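Local structure of cortical-lytic enzyme (Bacillus cereus, 4S3J) at residues S392-M397 / E423-T428; P131-L136 / Q416-L421; Q68-P73 / L95-G100; I3-V8 / D386-Q391. The protein acts as an N-acetylglucosaminidase that degrades cortex peptidoglycan during spore germination, cleaving partially degraded material and recognising muramic acid delta-lactam. All coordinates share one frame; numbering follows the deposited sequence.

In the fold
From the N terminus, strand 3-7 of the first LysM domain meets the start of helix 387-400 in interaction 4, closing a loop of 377 residues across most of the chain. Within that loop, interaction 3 closes a short one of 21 residues in the second LysM domain. Interaction 2, spanning 279 residues, brings residues 131-136, leading into barrel strand 135-143, to helix 415-424; it crosses both interaction 4 and interaction 1. Interaction 1 spans 25 residues and joins the middle of helix 387-400 to the end of helix 415-424. Tyr70 OH to Ile3 O links the two LysM domains, while Asn71 ND2 to Asn424 O ties the second to helix 415-424.

Interaction 1 of 4, residues S392-M397 / E423-T428; sequences SKFNLM and ENFTIT
Asn424, in the last turn of helix 415-424, sets its amide obliquely beside the ring of Phe394 on helix 387-400. Its ND2 comes within 3.6 Å of Phe394 CD2, with the amide and ring planes 60° apart; the same ND2 donates to Leu420 O, and OD1 accepts from Lys398 NZ and Gln391 NE2. Asn395 starts off away from residues 423-428, but its OD1 comes back near Asn424 and also accepts from Gln391 NE2. At Phe425 the chain leaves helical geometry, and its ring carries most of the apolar contact. CG stands anti to the carbonyl carbon (chi1 -59°), and the ring reaches across to Phe394 with its CE2 edge, 3.7 Å from Phe394 CG. The result is a T-shaped pair, centroids 5.5 Å apart and planes at 78°, in which Phe425 gives the edge and Phe394 the face. Farther round the Phe425 ring, CZ meets Met397 CE at 4.3 Å. After Phe425, strand 426-427 pairs with strand 104-111 of the TIM barrel, whose Val105 touches both Met397 and Phe425. No hydrogen bond spans the two segments: cohesion comes from aromatic and apolar contact, with the buried Asn424 amide satisfied by partners beside it.

Interaction 2 of 4, residues P131-L136 / Q416-L421; sequences PFLTYL and QNWRLL
At the TIM barrel of this family 18 hydrolase, the turn between helix 120-129 and strand 135-143 is met by helix 415-424, where Phe132 and Trp418 form the heart of the contact. The Phe132 ring turns one face to Trp418 CB, which sits 3.8 Å from the ring centroid and only 6° off its normal, a CH-pi contact over the centre of the face. Both side chains hold CG anti to the carbonyl carbon, and the tryptophan (chi1 -58°) directs its six-membered ring across the base of the phenylalanine, CE3 at 3.7 Å from Phe132 CB. The phenyl and the five-membered ring of the indole are inclined at 47°. Phe132 CE2 also approaches Trp418 O at 3.3 Å. Farther along the indole, CZ3 meets Leu133 CD2 at 4.1 Å, and Leu421 CD2 lies 3.8 Å from Phe132 O, a carbonyl that accepts from Ser107 OG. The methylene over the ring centre and CE3 at the ring's base together fix how the phenyl is turned against the helix.

Interaction 3 of 4, residues Q68-P73 / L95-G100; sequences QTYNVP and LYVPKG
Apolar contact centres on Val97 CG1, which lies 3.7 Å from Tyr70 CB and a little farther from CG, approaching the base of the aromatic side chain rather than its hydroxyl. The valine puts CG1 anti to its own N (chi1 -176°), the branch that meets the tyrosine, and the two side chains run at about a right angle. The same methyl is more distantly in contact with Val72 CG1. That Val72 methyl is pressed closely against the backbone of residues 98-100, 3.1 Å from Pro98 O and 3.5 Å from Gly100 CA.

These residues belong to the second LysM domain, in which helix 63-70 ends in a Schellman motif: Asn71 adopts positive phi (55°) and turns the chain so that Val72 faces the segment after strand 94-96. The end of the helix thereby packs against the chain that follows strand 94-96.

Polar contact is made through main-chain atoms. Gly100 CA gives a CA-H...O contact to Tyr70 O, at 3.4 Å and 159° at the hydrogen, and CA is also 3.2 Å from Asn71 O; with no side chain on it, this alpha carbon can come so close to both carbonyls. One water joins Tyr70 and Gly100, donating to Tyr70 O (2.9 Å) and accepting from Gly100 N (3.1 Å). The hydroxyl of Tyr70 hydrogen-bonds to Ile3 O of the first LysM domain, while Asn71 OD1 receives Lys398 NZ from helix 387-400.

Interaction 4 of 4, residues I3-V8 / D386-Q391; sequences IQIVTV and DARSIQ
With CG1 anti to the carbonyl carbon (chi1 -62°) and CD1 extended beyond it (chi2 165°), Ile5 stretches from strand 3-7 to the first turn of helix 387-400. Its CD1 reaches 3.4 Å from Ala387 O and 3.8 Å from Gln391 CB, residues one helical turn apart, and touches Ala387 CB as well. The other branch, CG2, meets Arg388 CG at 4.1 Å, the two side chains crossing at a slant. A bend at chi3 (-67°) then carries the arginine on to Thr7, which it crosses at about a right angle. NH1 and Thr7 OG1 are not directly bonded, but one water joins them, 2.8 Å from OG1 and accepting from NH1 at 2.9 Å in the plane of the guanidinium.

Here the first LysM domain lies against the glycosyl hydrolase domain at the N-terminal end of a helix, where Asp386 is the N-cap and forms a capping box with Ser389. Besides weak capping bonds through OD1, Asp386 offers OD2 to Arg388, whose NE and NH2 both grip that one oxygen side-on, NH2 at 2.8 Å in a salt bridge. This fixes the guanidinium and leaves NH1 turned to the bridging water. Gln391 contributes its CB to the apolar contact, while its amide end turns away to the asparagines of interaction 1. Leu420 of helix 415-424 touches both Ile5 and Ala387.

Interaction 1 of 4, residues S392-M397 / E423-T428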
loop_
_atom_site.group_PDB
_atom_site.type_symbol
_atom_site.label_atom_id
_atom_site.label_comp_id
_atom_site.label_asym_id
_atom_site.label_seq_id
_atom_site.Cartn_x
_atom_site.Cartn_y
_atom_site.Cartn_z
ATOM N N SER A 392 1.739 -2.454 11.780
ATOM C CA SER A 392 0.372 -2.382 12.291
ATOM C C SER A 392 -0.647 -2.733 11.225
ATOM O O SER A 392 -1.631 -3.412 11.512
ATOM C CB SER A 392 0.073 -1.005 12.846
ATOM O OG SER A 392 0.922 -0.763 13.968
ATOM N N LYS A 393 -0.417 -2.271 10.008
ATOM C CA LYS A 393 -1.313 -2.581 8.898
ATOM C C LYS A 393 -1.273 -4.060 8.517
ATOM O O LYS A 393 -2.324 -4.663 8.271
ATOM C CB LYS A 393 -0.960 -1.717 7.695
ATOM C CG LYS A 393 -1.349 -0.245 7.849
ATOM C CD LYS A 393 -2.855 -0.074 7.777
ATOM C CE LYS A 393 -3.312 1.371 8.000
ATOM N NZ LYS A 393 -2.819 2.335 6.978
ATOM N N PHE A 394 -0.082 -4.664 8.511
ATOM C CA PHE A 394 0.038 -6.102 8.252
ATOM C C PHE A 394 -0.742 -6.890 9.320
ATOM O O PHE A 394 -1.434 -7.862 8.992
ATOM C CB PHE A 394 1.503 -6.551 8.259
ATOM C CG PHE A 394 2.326 -6.086 7.062
ATOM C CD1 PHE A 394 1.748 -5.578 5.889
ATOM C CD2 PHE A 394 3.723 -6.122 7.144
ATOM C CE1 PHE A 394 2.535 -5.190 4.814
ATOM C CE2 PHE A 394 4.504 -5.722 6.084
ATOM C CZ PHE A 394 3.903 -5.239 4.908
ATOM N N ASN A 395 -0.620 -6.500 10.590
ATOM C CA ASN A 395 -1.339 -7.187 11.674
ATOM C C ASN A 395 -2.862 -7.019 11.523
ATOM O O ASN A 395 -3.633 -7.942 11.808
ATOM C CB ASN A 395 -0.873 -6.682 13.029
ATOM C CG ASN A 395 0.544 -7.132 13.361
ATOM O OD1 ASN A 395 1.153 -7.933 12.633
ATOM N ND2 ASN A 395 1.081 -6.600 14.443
ATOM N N LEU A 396 -3.298 -5.849 11.058
ATOM C CA LEU A 396 -4.721 -5.643 10.779
ATOM C C LEU A 396 -5.220 -6.608 9.692
ATOM O O LEU A 396 -6.320 -7.178 9.805
ATOM C CB LEU A 396 -4.966 -4.201 10.367
ATOM C CG LEU A 396 -6.388 -3.836 9.923
ATOM C CD1 LEU A 396 -7.372 -4.048 11.084
ATOM C CD2 LEU A 396 -6.454 -2.410 9.434
ATOM N N MET A 397 -4.412 -6.802 8.650
ATOM C CA MET A 397 -4.761 -7.720 7.563
ATOM C C MET A 397 -4.945 -9.121 8.119
ATOM O O MET A 397 -5.892 -9.822 7.762
ATOM C CB MET A 397 -3.683 -7.729 6.483
ATOM C CG MET A 397 -3.552 -6.406 5.719
ATOM S SD MET A 397 -2.068 -6.374 4.675
ATOM C CE MET A 397 -2.342 -7.828 3.651
ATOM N N GLU A 423 8.957 -10.918 5.430
ATOM C CA GLU A 423 9.143 -11.483 6.762
ATOM C C GLU A 423 7.808 -11.931 7.345
ATOM O O GLU A 423 7.719 -12.956 8.023
ATOM C CB GLU A 423 9.784 -10.461 7.699
ATOM C CG GLU A 423 11.248 -10.189 7.405
ATOM C CD GLU A 423 12.159 -11.379 7.699
ATOM O OE1 GLU A 423 11.942 -12.090 8.711
ATOM O OE2 GLU A 423 13.090 -11.602 6.907
ATOM N N ASN A 424 6.756 -11.192 7.016
ATOM C CA ASN A 424 5.443 -11.427 7.618
ATOM C C ASN A 424 4.607 -12.487 6.951
ATOM O O ASN A 424 3.805 -13.129 7.608
ATOM C CB ASN A 424 4.629 -10.131 7.610
ATOM C CG ASN A 424 4.854 -9.293 8.846
ATOM O OD1 ASN A 424 4.107 -9.388 9.816
ATOM N ND2 ASN A 424 5.875 -8.437 8.812
ATOM N N PHE A 425 4.782 -12.609 5.638
ATOM C CA PHE A 425 3.916 -13.381 4.768
ATOM C C PHE A 425 4.679 -14.200 3.752
ATOM O O PHE A 425 5.798 -13.865 3.366
ATOM C CB PHE A 425 2.977 -12.464 3.962
ATOM C CG PHE A 425 2.077 -11.576 4.788
ATOM C CD1 PHE A 425 1.008 -12.101 5.490
ATOM C CD2 PHE A 425 2.282 -10.198 4.817
ATOM C CE1 PHE A 425 0.178 -11.281 6.223
ATOM C CE2 PHE A 425 1.442 -9.377 5.537
ATOM C CZ PHE A 425 0.396 -9.912 6.239
ATOM N N THR A 426 4.016 -15.240 3.248
ATOM C CA THR A 426 4.441 -15.882 2.023
ATOM C C THR A 426 3.773 -15.160 0.870
ATOM O O THR A 426 2.564 -15.058 0.838
ATOM C CB THR A 426 4.056 -17.363 2.014
ATOM O OG1 THR A 426 4.747 -18.022 3.080
ATOM C CG2 THR A 426 4.427 -18.002 0.719
ATOM N N ILE A 427 4.558 -14.587 -0.030
ATOM C CA ILE A 427 3.984 -13.797 -1.126
ATOM C C ILE A 427 3.613 -14.733 -2.271
ATOM O O ILE A 427 4.464 -15.417 -2.834
ATOM C CB ILE A 427 4.965 -12.709 -1.602
ATOM C CG1 ILE A 427 5.274 -11.762 -0.431
ATOM C CG2 ILE A 427 4.425 -11.971 -2.811
ATOM C CD1 ILE A 427 6.372 -10.820 -0.700
ATOM N N THR A 428 2.334 -14.740 -2.620
ATOM C CA THR A 428 1.824 -15.588 -3.681
ATOM C C THR A 428 2.364 -15.160 -5.036
ATOM O O THR A 428 2.305 -13.981 -5.389
ATOM C CB THR A 428 0.303 -15.537 -3.699
ATOM O OG1 THR A 428 -0.203 -16.063 -2.469
ATOM C CG2 THR A 428 -0.280 -16.337 -4.872
#

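Interaction 2 of 4, residues P131-L136 / Q416-L421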
loop_
_atom_site.group_PDB
_atom_site.type_symbol
_atom_site.label_atom_id
_atom_site.label_comp_id
_atom_site.label_asym_id
_atom_site.label_seq_id
_atom_site.Cartn_x
_atom_site.Cartn_y
_atom_site.Cartn_z
ATOM N N PRO A 131 9.983 -8.643 -7.569
ATOM C CA PRO A 131 10.036 -9.953 -6.907
ATOM C C PRO A 131 9.051 -10.089 -5.743
ATOM O O PRO A 131 8.637 -11.203 -5.427
ATOM C CB PRO A 131 11.477 -10.024 -6.396
ATOM C CG PRO A 131 12.235 -9.096 -7.220
ATOM C CD PRO A 131 11.301 -7.990 -7.596
ATOM N N PHE A 132 8.658 -8.961 -5.153
ATOM C CA PHE A 132 7.755 -8.936 -4.007
ATOM C C PHE A 132 6.271 -8.880 -4.397
ATOM O O PHE A 132 5.414 -8.760 -3.509
ATOM C CB PHE A 132 8.050 -7.714 -3.107
ATOM C CG PHE A 132 9.452 -7.635 -2.580
ATOM C CD1 PHE A 132 10.447 -6.973 -3.284
ATOM C CD2 PHE A 132 9.755 -8.179 -1.344
ATOM C CE1 PHE A 132 11.727 -6.885 -2.779
ATOM C CE2 PHE A 132 11.036 -8.094 -0.836
ATOM C CZ PHE A 132 12.022 -7.447 -1.558
ATOM N N LEU A 133 5.963 -8.977 -5.698
ATOM C CA LEU A 133 4.610 -8.729 -6.202
ATOM C C LEU A 133 3.872 -9.943 -6.756
ATOM O O LEU A 133 4.433 -10.754 -7.504
ATOM C CB LEU A 133 4.650 -7.698 -7.320
ATOM C CG LEU A 133 5.220 -6.334 -6.973
ATOM C CD1 LEU A 133 5.080 -5.458 -8.224
ATOM C CD2 LEU A 133 4.514 -5.719 -5.789
ATOM N N THR A 134 2.588 -10.041 -6.432
ATOM C CA THR A 134 1.719 -10.970 -7.141
ATOM C C THR A 134 1.302 -10.344 -8.473
ATOM O O THR A 134 1.247 -11.021 -9.521
ATOM C CB THR A 134 0.456 -11.330 -6.323
ATOM O OG1 THR A 134 0.823 -11.711 -4.988
ATOM C CG2 THR A 134 -0.305 -12.467 -7.003
ATOM N N TYR A 135 1.008 -9.042 -8.407
ATOM C CA TYR A 135 0.541 -8.266 -9.549
ATOM C C TYR A 135 1.292 -6.946 -9.685
ATOM O O TYR A 135 1.592 -6.318 -8.679
ATOM C CB TYR A 135 -0.946 -7.946 -9.405
ATOM C CG TYR A 135 -1.876 -9.122 -9.342
ATOM C CD1 TYR A 135 -2.355 -9.686 -10.499
ATOM C CD2 TYR A 135 -2.288 -9.644 -8.124
ATOM C CE1 TYR A 135 -3.208 -10.750 -10.460
ATOM C CE2 TYR A 135 -3.154 -10.715 -8.069
ATOM C CZ TYR A 135 -3.607 -11.261 -9.247
ATOM O OH TYR A 135 -4.475 -12.338 -9.248
ATOM N N LEU A 136 1.556 -6.533 -10.930
ATOM C CA LEU A 136 2.101 -5.215 -11.266
ATOM C C LEU A 136 1.066 -4.469 -12.095
ATOM O O LEU A 136 0.604 -4.982 -13.126
ATOM C CB LEU A 136 3.413 -5.342 -12.029
ATOM C CG LEU A 136 4.058 -4.035 -12.497
ATOM C CD1 LEU A 136 4.458 -3.133 -11.299
ATOM C CD2 LEU A 136 5.258 -4.321 -13.377
ATOM N N GLN A 416 12.154 -0.842 4.065
ATOM C CA GLN A 416 11.669 -1.657 5.161
ATOM C C GLN A 416 10.301 -2.251 4.850
ATOM O O GLN A 416 9.964 -3.319 5.337
ATOM C CB GLN A 416 11.593 -0.851 6.447
ATOM C CG GLN A 416 12.912 -0.279 6.885
ATOM C CD GLN A 416 13.166 1.118 6.390
ATOM O OE1 GLN A 416 12.524 1.605 5.452
ATOM N NE2 GLN A 416 14.134 1.780 7.009
ATOM N N ASN A 417 9.484 -1.549 4.065
ATOM C CA ASN A 417 8.180 -2.091 3.723
ATOM C C ASN A 417 8.294 -3.440 3.013
ATOM O O ASN A 417 7.577 -4.403 3.339
ATOM C CB ASN A 417 7.407 -1.094 2.852
ATOM C CG ASN A 417 6.155 -1.698 2.277
ATOM O OD1 ASN A 417 5.203 -1.976 3.020
ATOM N ND2 ASN A 417 6.148 -1.947 0.969
ATOM N N TRP A 418 9.194 -3.514 2.039
ATOM C CA TRP A 418 9.294 -4.703 1.211
ATOM C C TRP A 418 9.928 -5.862 1.984
ATOM O O TRP A 418 9.457 -6.993 1.899
ATOM C CB TRP A 418 10.061 -4.358 -0.070
ATOM C CG TRP A 418 9.357 -3.239 -0.793
ATOM C CD1 TRP A 418 9.754 -1.944 -0.895
ATOM C CD2 TRP A 418 8.087 -3.322 -1.455
ATOM N NE1 TRP A 418 8.821 -1.210 -1.609
ATOM C CE2 TRP A 418 7.784 -2.034 -1.950
ATOM C CE3 TRP A 418 7.185 -4.358 -1.685
ATOM C CZ2 TRP A 418 6.617 -1.772 -2.666
ATOM C CZ3 TRP A 418 6.031 -4.087 -2.389
ATOM C CH2 TRP A 418 5.764 -2.813 -2.872
ATOM N N ARG A 419 10.930 -5.565 2.802
ATOM C CA ARG A 419 11.524 -6.596 3.641
ATOM C C ARG A 419 10.508 -7.114 4.660
ATOM O O ARG A 419 10.425 -8.312 4.892
ATOM C CB ARG A 419 12.776 -6.079 4.345
ATOM C CG ARG A 419 13.369 -7.110 5.307
ATOM C CD ARG A 419 13.868 -8.348 4.563
ATOM N NE ARG A 419 14.426 -9.355 5.464
ATOM C CZ ARG A 419 15.693 -9.381 5.875
ATOM N NH1 ARG A 419 16.544 -8.428 5.501
ATOM N NH2 ARG A 419 16.101 -10.345 6.693
ATOM N N LEU A 420 9.745 -6.226 5.286
ATOM C CA LEU A 420 8.765 -6.668 6.267
ATOM C C LEU A 420 7.644 -7.473 5.613
ATOM O O LEU A 420 7.091 -8.377 6.223
ATOM C CB LEU A 420 8.203 -5.478 7.038
ATOM C CG LEU A 420 9.171 -4.863 8.052
ATOM C CD1 LEU A 420 8.586 -3.557 8.551
ATOM C CD2 LEU A 420 9.464 -5.818 9.184
ATOM N N LEU A 421 7.303 -7.148 4.364
ATOM C CA LEU A 421 6.272 -7.898 3.666
ATOM C C LEU A 421 6.661 -9.379 3.590
ATOM O O LEU A 421 5.829 -10.257 3.886
ATOM C CB LEU A 421 6.052 -7.328 2.255
ATOM C CG LEU A 421 4.906 -7.967 1.461
ATOM C CD1 LEU A 421 3.523 -7.623 2.050
ATOM C CD2 LEU A 421 4.998 -7.546 0.017
#

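Interaction 3 of 4, residues Q68-P73 / L95-G100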
loop_
_atom_site.group_PDB
_atom_site.type_symbol
_atom_site.label_atom_id
_atom_site.label_comp_id
_atom_site.label_asym_id
_atom_site.label_seq_id
_atom_site.Cartn_x
_atom_site.Cartn_y
_atom_site.Cartn_z
ATOM N N GLN A 68 0.913 -11.222 17.107
ATOM C CA GLN A 68 0.384 -10.981 15.766
ATOM C C GLN A 68 1.524 -10.776 14.784
ATOM O O GLN A 68 1.534 -11.350 13.700
ATOM C CB GLN A 68 -0.547 -9.761 15.725
ATOM C CG GLN A 68 -1.895 -9.969 16.380
ATOM C CD GLN A 68 -2.711 -11.060 15.686
ATOM O OE1 GLN A 68 -2.856 -11.055 14.466
ATOM N NE2 GLN A 68 -3.221 -12.009 16.462
ATOM N N THR A 69 2.503 -9.966 15.169
ATOM C CA THR A 69 3.606 -9.678 14.290
ATOM C C THR A 69 4.333 -10.951 13.867
ATOM O O THR A 69 4.591 -11.142 12.681
ATOM C CB THR A 69 4.609 -8.713 14.959
ATOM O OG1 THR A 69 3.998 -7.431 15.133
ATOM C CG2 THR A 69 5.892 -8.545 14.120
ATOM N N TYR A 70 4.642 -11.826 14.824
ATOM C CA TYR A 70 5.471 -12.990 14.523
ATOM C C TYR A 70 4.697 -14.272 14.254
ATOM O O TYR A 70 5.285 -15.335 14.163
ATOM C CB TYR A 70 6.499 -13.187 15.654
ATOM C CG TYR A 70 7.547 -12.100 15.580
ATOM C CD1 TYR A 70 8.524 -12.146 14.606
ATOM C CD2 TYR A 70 7.542 -11.027 16.455
ATOM C CE1 TYR A 70 9.476 -11.122 14.476
ATOM C CE2 TYR A 70 8.514 -10.008 16.353
ATOM C CZ TYR A 70 9.468 -10.070 15.359
ATOM O OH TYR A 70 10.421 -9.067 15.241
ATOM N N ASN A 71 3.394 -14.144 14.032
ATOM C CA ASN A 71 2.547 -15.278 13.634
ATOM C C ASN A 71 2.622 -16.457 14.592
ATOM O O ASN A 71 2.592 -17.625 14.171
ATOM C CB ASN A 71 2.956 -15.757 12.245
ATOM C CG ASN A 71 2.969 -14.630 11.215
ATOM O OD1 ASN A 71 2.026 -13.848 11.122
ATOM N ND2 ASN A 71 4.059 -14.534 10.454
ATOM N N VAL A 72 2.635 -16.142 15.882
ATOM C CA VAL A 72 2.698 -17.130 16.968
ATOM C C VAL A 72 1.476 -17.012 17.873
ATOM O O VAL A 72 1.065 -15.913 18.213
ATOM C CB VAL A 72 3.984 -16.952 17.811
ATOM C CG1 VAL A 72 5.214 -17.142 16.962
ATOM C CG2 VAL A 72 4.026 -15.613 18.451
ATOM N N PRO A 73 0.844 -18.135 18.229
ATOM C CA PRO A 73 -0.298 -17.966 19.133
ATOM C C PRO A 73 0.062 -17.244 20.433
ATOM O O PRO A 73 1.127 -17.485 20.995
ATOM C CB PRO A 73 -0.737 -19.406 19.432
ATOM C CG PRO A 73 -0.176 -20.234 18.333
ATOM C CD PRO A 73 1.075 -19.542 17.860
ATOM N N LEU A 95 12.434 -11.011 25.178
ATOM C CA LEU A 95 11.499 -12.129 25.062
ATOM C C LEU A 95 12.011 -13.215 24.117
ATOM O O LEU A 95 12.679 -12.936 23.107
ATOM C CB LEU A 95 10.138 -11.646 24.540
ATOM C CG LEU A 95 9.431 -10.588 25.374
ATOM C CD1 LEU A 95 8.176 -10.114 24.623
ATOM C CD2 LEU A 95 9.058 -11.104 26.747
ATOM N N TYR A 96 11.635 -14.456 24.421
ATOM C CA TYR A 96 11.853 -15.567 23.514
ATOM C C TYR A 96 10.604 -15.676 22.623
ATOM O O TYR A 96 9.473 -15.693 23.134
ATOM C CB TYR A 96 12.099 -16.888 24.264
ATOM C CG TYR A 96 12.334 -18.038 23.317
ATOM C CD1 TYR A 96 11.286 -18.768 22.814
ATOM C CD2 TYR A 96 13.616 -18.351 22.882
ATOM C CE1 TYR A 96 11.496 -19.797 21.916
ATOM C CE2 TYR A 96 13.841 -19.374 21.977
ATOM C CZ TYR A 96 12.758 -20.089 21.488
ATOM O OH TYR A 96 12.929 -21.118 20.580
ATOM N N VAL A 97 10.808 -15.732 21.311
ATOM C CA VAL A 97 9.702 -15.777 20.348
ATOM C C VAL A 97 9.774 -17.072 19.529
ATOM O O VAL A 97 10.706 -17.259 18.746
ATOM C CB VAL A 97 9.720 -14.564 19.396
ATOM C CG1 VAL A 97 8.503 -14.581 18.457
ATOM C CG2 VAL A 97 9.702 -13.272 20.161
ATOM N N PRO A 98 8.819 -17.991 19.732
ATOM C CA PRO A 98 8.871 -19.227 18.940
ATOM C C PRO A 98 8.684 -18.957 17.458
ATOM O O PRO A 98 8.191 -17.880 17.116
ATOM C CB PRO A 98 7.694 -20.047 19.473
ATOM C CG PRO A 98 7.395 -19.478 20.829
ATOM C CD PRO A 98 7.753 -18.024 20.747
ATOM N N LYS A 99 9.143 -19.883 16.614
ATOM C CA LYS A 99 8.942 -19.803 15.173
ATOM C C LYS A 99 7.433 -19.792 14.916
ATOM O O LYS A 99 6.703 -20.635 15.444
ATOM C CB LYS A 99 9.632 -20.984 14.465
ATOM C CG LYS A 99 9.504 -20.973 12.947
ATOM C CD LYS A 99 10.115 -22.212 12.270
ATOM C CE LYS A 99 9.963 -22.151 10.741
ATOM N NZ LYS A 99 10.609 -23.262 9.991
ATOM N N GLY A 100 6.962 -18.850 14.104
ATOM C CA GLY A 100 5.535 -18.748 13.833
ATOM C C GLY A 100 5.214 -19.406 12.511
ATOM O O GLY A 100 6.112 -19.949 11.872
HETATM O O HOH W 1 8.017 -16.002 13.631
#

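Interaction 4 of 4, residues I3-V8 / D386-Q391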
loop_
_atom_site.group_PDB
_atom_site.type_symbol
_atom_site.label_atom_id
_atom_site.label_comp_id
_atom_site.label_asym_id
_atom_site.label_seq_id
_atom_site.Cartn_x
_atom_site.Cartn_y
_atom_site.Cartn_z
ATOM N N ILE A 3 14.830 -10.773 12.420
ATOM C CA ILE A 3 14.575 -9.329 12.271
ATOM C C ILE A 3 13.488 -8.788 13.180
ATOM O O ILE A 3 12.441 -9.403 13.375
ATOM C CB ILE A 3 14.192 -9.006 10.796
ATOM C CG1 ILE A 3 15.429 -9.056 9.895
ATOM C CG2 ILE A 3 13.466 -7.674 10.660
ATOM C CD1 ILE A 3 16.415 -7.951 10.108
ATOM N N GLN A 4 13.732 -7.584 13.683
ATOM C CA GLN A 4 12.720 -6.830 14.397
ATOM C C GLN A 4 12.838 -5.353 14.040
ATOM O O GLN A 4 13.850 -4.906 13.482
ATOM C CB GLN A 4 12.826 -7.039 15.894
ATOM C CG GLN A 4 13.960 -6.311 16.573
ATOM C CD GLN A 4 13.782 -6.331 18.059
ATOM O OE1 GLN A 4 14.239 -7.266 18.744
ATOM N NE2 GLN A 4 13.075 -5.344 18.577
ATOM N N ILE A 5 11.799 -4.614 14.396
ATOM C CA ILE A 5 11.806 -3.162 14.300
ATOM C C ILE A 5 12.398 -2.564 15.595
ATOM O O ILE A 5 12.091 -3.020 16.704
ATOM C CB ILE A 5 10.381 -2.639 14.086
ATOM C CG1 ILE A 5 9.825 -3.166 12.767
ATOM C CG2 ILE A 5 10.370 -1.110 14.089
ATOM C CD1 ILE A 5 8.313 -3.003 12.635
ATOM N N VAL A 6 13.289 -1.586 15.451
ATOM C CA VAL A 6 13.872 -0.846 16.575
ATOM C C VAL A 6 13.704 0.656 16.309
ATOM O O VAL A 6 13.998 1.124 15.203
ATOM C CB VAL A 6 15.365 -1.170 16.774
ATOM C CG1 VAL A 6 15.964 -0.326 17.897
ATOM C CG2 VAL A 6 15.532 -2.636 17.099
ATOM N N THR A 7 13.255 1.404 17.313
ATOM C CA THR A 7 13.156 2.857 17.197
ATOM C C THR A 7 14.438 3.504 17.701
ATOM O O THR A 7 14.907 3.196 18.803
ATOM C CB THR A 7 11.947 3.400 17.998
ATOM O OG1 THR A 7 10.737 2.873 17.456
ATOM C CG2 THR A 7 11.839 4.910 17.918
ATOM N N VAL A 8 15.007 4.385 16.879
ATOM C CA VAL A 8 16.246 5.084 17.197
ATOM C C VAL A 8 16.051 6.003 18.414
ATOM O O VAL A 8 15.036 6.687 18.553
ATOM C CB VAL A 8 16.723 5.897 15.973
ATOM C CG1 VAL A 8 17.899 6.814 16.313
ATOM C CG2 VAL A 8 17.104 4.952 14.824
ATOM N N ASP A 386 6.121 4.477 8.002
ATOM C CA ASP A 386 7.391 3.829 8.337
ATOM C C ASP A 386 7.160 2.388 8.788
ATOM O O ASP A 386 6.034 1.879 8.720
ATOM C CB ASP A 386 8.201 4.612 9.400
ATOM C CG ASP A 386 7.611 4.559 10.816
ATOM O OD1 ASP A 386 6.667 3.793 11.099
ATOM O OD2 ASP A 386 8.151 5.301 11.685
ATOM N N ALA A 387 8.230 1.722 9.234
ATOM C CA ALA A 387 8.140 0.298 9.533
ATOM C C ALA A 387 7.099 -0.022 10.615
ATOM O O ALA A 387 6.442 -1.082 10.567
ATOM C CB ALA A 387 9.510 -0.241 9.935
ATOM N N ARG A 388 6.953 0.873 11.589
ATOM C CA ARG A 388 6.007 0.653 12.676
ATOM C C ARG A 388 4.574 0.603 12.159
ATOM O O ARG A 388 3.813 -0.315 12.512
ATOM C CB ARG A 388 6.130 1.748 13.742
ATOM C CG ARG A 388 7.474 1.703 14.483
ATOM C CD ARG A 388 7.700 2.924 15.348
ATOM N NE ARG A 388 7.862 4.150 14.559
ATOM C CZ ARG A 388 8.247 5.319 15.065
ATOM N NH1 ARG A 388 8.521 5.426 16.359
ATOM N NH2 ARG A 388 8.366 6.381 14.272
ATOM N N SER A 389 4.186 1.604 11.362
ATOM C CA SER A 389 2.786 1.699 10.945
ATOM C C SER A 389 2.490 0.635 9.889
ATOM O O SER A 389 1.402 0.060 9.889
ATOM C CB SER A 389 2.388 3.150 10.475
ATOM O OG SER A 389 3.081 3.829 9.377
ATOM N N ILE A 390 3.444 0.300 9.035
ATOM C CA ILE A 390 3.212 -0.795 8.080
ATOM C C ILE A 390 3.050 -2.134 8.824
ATOM O O ILE A 390 2.189 -2.948 8.478
ATOM C CB ILE A 390 4.343 -0.897 7.031
ATOM C CG1 ILE A 390 4.258 0.297 6.069
ATOM C CG2 ILE A 390 4.252 -2.182 6.226
ATOM C CD1 ILE A 390 3.006 0.281 5.145
ATOM N N GLN A 391 3.834 -2.369 9.874
ATOM C CA GLN A 391 3.623 -3.578 10.675
ATOM C C GLN A 391 2.225 -3.596 11.304
ATOM O O GLN A 391 1.569 -4.645 11.320
ATOM C CB GLN A 391 4.710 -3.718 11.745
ATOM C CG GLN A 391 4.657 -5.036 12.524
ATOM C CD GLN A 391 4.839 -6.258 11.644
ATOM O OE1 GLN A 391 5.907 -6.472 11.066
ATOM N NE2 GLN A 391 3.778 -7.056 11.508
HETATM O O HOH W 2 8.446 3.817 18.725
#